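Long-range contact in Lic11098 (Leptospira interrogans serogroup Icterohaemorrhagiae serovar copenhageni, PDB 4U08), which is of unknown function but, as a leucine-rich repeat protein of a human pathogen, is regarded as a possible virulence factor: residues 43-48 and 66-71. Residues are numbered along the deposited sequence; the frame is centred on the assembly and turned at random.
Sequences QNLQLL and QNLQQL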
loop_
_atom_site.group_PDB
_atom_site.type_symbol
_atom_site.label_atom_id
_atom_site.label_comp_id
_atom_site.label_asym_id
_atom_site.label_seq_id
_atom_site.Cartn_x
_atom_site.Cartn_y
_atom_site.Cartn_z
ATOM N N GLN A 43 25.237 4.365 -30.602
ATOM C CA GLN A 43 25.043 2.913 -30.669
ATOM C C GLN A 43 25.375 2.149 -29.391
ATOM O O GLN A 43 24.852 1.048 -29.210
ATOM C CB GLN A 43 25.810 2.302 -31.856
ATOM C CG GLN A 43 25.238 2.663 -33.233
ATOM C CD GLN A 43 23.892 2.026 -33.516
ATOM O OE1 GLN A 43 23.760 0.801 -33.651
ATOM N NE2 GLN A 43 22.865 2.851 -33.623
ATOM N N ASN A 44 26.255 2.691 -28.525
ATOM C CA ASN A 44 26.618 2.003 -27.284
ATOM C C ASN A 44 25.896 2.553 -26.037
ATOM O O ASN A 44 26.174 2.095 -24.933
ATOM C CB ASN A 44 28.134 1.981 -27.101
ATOM C CG ASN A 44 28.842 1.170 -28.160
ATOM O OD1 ASN A 44 28.419 0.068 -28.538
ATOM N ND2 ASN A 44 29.940 1.693 -28.666
ATOM N N LEU A 45 24.943 3.492 -26.220
ATOM C CA LEU A 45 24.165 4.100 -25.139
ATOM C C LEU A 45 23.407 3.038 -24.358
ATOM O O LEU A 45 22.746 2.192 -24.953
ATOM C CB LEU A 45 23.198 5.162 -25.700
ATOM C CG LEU A 45 22.597 6.177 -24.705
ATOM C CD1 LEU A 45 23.671 7.101 -24.106
ATOM C CD2 LEU A 45 21.525 7.023 -25.384
ATOM N N GLN A 46 23.552 3.053 -23.025
ATOM C CA GLN A 46 22.907 2.090 -22.122
ATOM C C GLN A 46 21.830 2.751 -21.293
ATOM O O GLN A 46 20.841 2.103 -20.953
ATOM C CB GLN A 46 23.945 1.428 -21.211
ATOM C CG GLN A 46 24.906 0.511 -21.957
ATOM C CD GLN A 46 25.754 -0.275 -21.005
ATOM O OE1 GLN A 46 26.875 0.114 -20.680
ATOM N NE2 GLN A 46 25.229 -1.395 -20.520
ATOM N N LEU A 47 22.024 4.031 -20.953
ATOM C CA LEU A 47 21.066 4.783 -20.151
ATOM C C LEU A 47 20.878 6.178 -20.725
ATOM O O LEU A 47 21.851 6.923 -20.946
ATOM C CB LEU A 47 21.484 4.830 -18.649
ATOM C CG LEU A 47 20.431 5.342 -17.652
ATOM C CD1 LEU A 47 20.591 4.662 -16.302
ATOM C CD2 LEU A 47 20.479 6.873 -17.489
ATOM N N LEU A 48 19.614 6.530 -20.945
ATOM C CA LEU A 48 19.245 7.824 -21.471
ATOM C C LEU A 48 18.280 8.476 -20.499
ATOM O O LEU A 48 17.190 7.956 -20.262
ATOM C CB LEU A 48 18.642 7.667 -22.891
ATOM C CG LEU A 48 18.078 8.925 -23.559
ATOM C CD1 LEU A 48 19.126 10.040 -23.639
ATOM C CD2 LEU A 48 17.522 8.597 -24.937
ATOM N N GLN A 66 20.005 0.041 -29.871
ATOM C CA GLN A 66 19.938 -1.399 -29.607
ATOM C C GLN A 66 20.626 -1.822 -28.309
ATOM O O GLN A 66 20.341 -2.916 -27.825
ATOM C CB GLN A 66 20.456 -2.227 -30.799
ATOM C CG GLN A 66 19.648 -2.042 -32.096
ATOM C CD GLN A 66 18.199 -2.470 -31.953
ATOM O OE1 GLN A 66 17.881 -3.662 -31.829
ATOM N NE2 GLN A 66 17.294 -1.501 -31.953
ATOM N N ASN A 67 21.502 -0.975 -27.736
ATOM C CA ASN A 67 22.144 -1.294 -26.458
ATOM C C ASN A 67 21.455 -0.634 -25.249
ATOM O O ASN A 67 21.833 -0.918 -24.110
ATOM C CB ASN A 67 23.642 -0.988 -26.502
ATOM C CG ASN A 67 24.411 -2.022 -27.291
ATOM O OD1 ASN A 67 24.403 -3.222 -26.969
ATOM N ND2 ASN A 67 25.055 -1.587 -28.367
ATOM N N LEU A 68 20.427 0.220 -25.488
ATOM C CA LEU A 68 19.705 0.928 -24.425
ATOM C C LEU A 68 18.982 -0.020 -23.471
ATOM O O LEU A 68 18.174 -0.830 -23.917
ATOM C CB LEU A 68 18.736 1.959 -25.019
ATOM C CG LEU A 68 18.231 3.064 -24.072
ATOM C CD1 LEU A 68 19.344 4.028 -23.682
ATOM C CD2 LEU A 68 17.094 3.834 -24.712
ATOM N N GLN A 69 19.312 0.065 -22.160
ATOM C CA GLN A 69 18.744 -0.764 -21.086
ATOM C C GLN A 69 17.743 0.019 -20.245
ATOM O O GLN A 69 16.828 -0.575 -19.673
ATOM C CB GLN A 69 19.864 -1.316 -20.192
ATOM C CG GLN A 69 20.806 -2.289 -20.923
ATOM C CD GLN A 69 21.866 -2.878 -20.021
ATOM O OE1 GLN A 69 22.581 -2.165 -19.302
ATOM N NE2 GLN A 69 22.025 -4.193 -20.082
ATOM N N GLN A 70 17.923 1.358 -20.159
ATOM C CA GLN A 70 17.044 2.217 -19.371
ATOM C C GLN A 70 16.705 3.507 -20.093
ATOM O O GLN A 70 17.604 4.246 -20.523
ATOM C CB GLN A 70 17.659 2.545 -17.988
ATOM C CG GLN A 70 17.846 1.334 -17.077
ATOM C CD GLN A 70 18.166 1.721 -15.652
ATOM O OE1 GLN A 70 17.722 2.752 -15.129
ATOM N NE2 GLN A 70 18.883 0.863 -14.970
ATOM N N LEU A 71 15.397 3.788 -20.197
ATOM C CA LEU A 71 14.907 4.998 -20.812
ATOM C C LEU A 71 14.036 5.746 -19.807
ATOM O O LEU A 71 12.941 5.287 -19.472
ATOM C CB LEU A 71 14.158 4.678 -22.133
ATOM C CG LEU A 71 13.559 5.858 -22.901
ATOM C CD1 LEU A 71 14.622 6.897 -23.260
ATOM C CD2 LEU A 71 12.860 5.373 -24.159
HETATM O O HOH W 1 23.831 -2.535 -23.186
#
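Leu47 and Leu48 run parallel to Gln70 and Leu71 as neighbouring short strands, with CA atoms 4.8 Å apart at Leu47 and Gln70. Gln46 O enters the ladder with two donors, Gln70 N almost in line with the carbonyl and Gln69 N at 2.8 Å, tilted 24° from its plane. Two residues on, Leu48 N reaches Gln70 O in a nearly straight bond of 3.1 Å. Upstream of the strands, the side chain of Asn67 supplies the link: ND2 gives a hydrogen to Gln43 O at 2.8 Å, with the acceptor close to the amide plane. CG of Asn67 lies beside its own backbone N (chi1 -75°), which carries the amide across to the preceding turn. Asn44 ND2 and Gln66 O make the corresponding bonds to Gln20 O and Asn90 ND2, so the asparagine before the first leucine of each LxxLxLxxN motif ties successive 23-residue coils of the leucine-rich repeat solenoid. Leu45, Leu48, Leu68 and Leu71 fill the buried interior. Leu68 CD1 packs against the preceding coil, 3.8 Å from Leu48 CB and 4.0 Å from Leu45 CG, while Leu71 CD1 lies alongside Leu48 CD2. On the other face, the Leu47 side chain crosses that of Gln70, its CD1 near OE1, which bonds to His72 NE2. Gln46 and Gln69 lie side by side, their amides joined only weakly by NE2 to OE1 at 3.0 Å; Gln46 OE1 takes its bond from Arg23 NE.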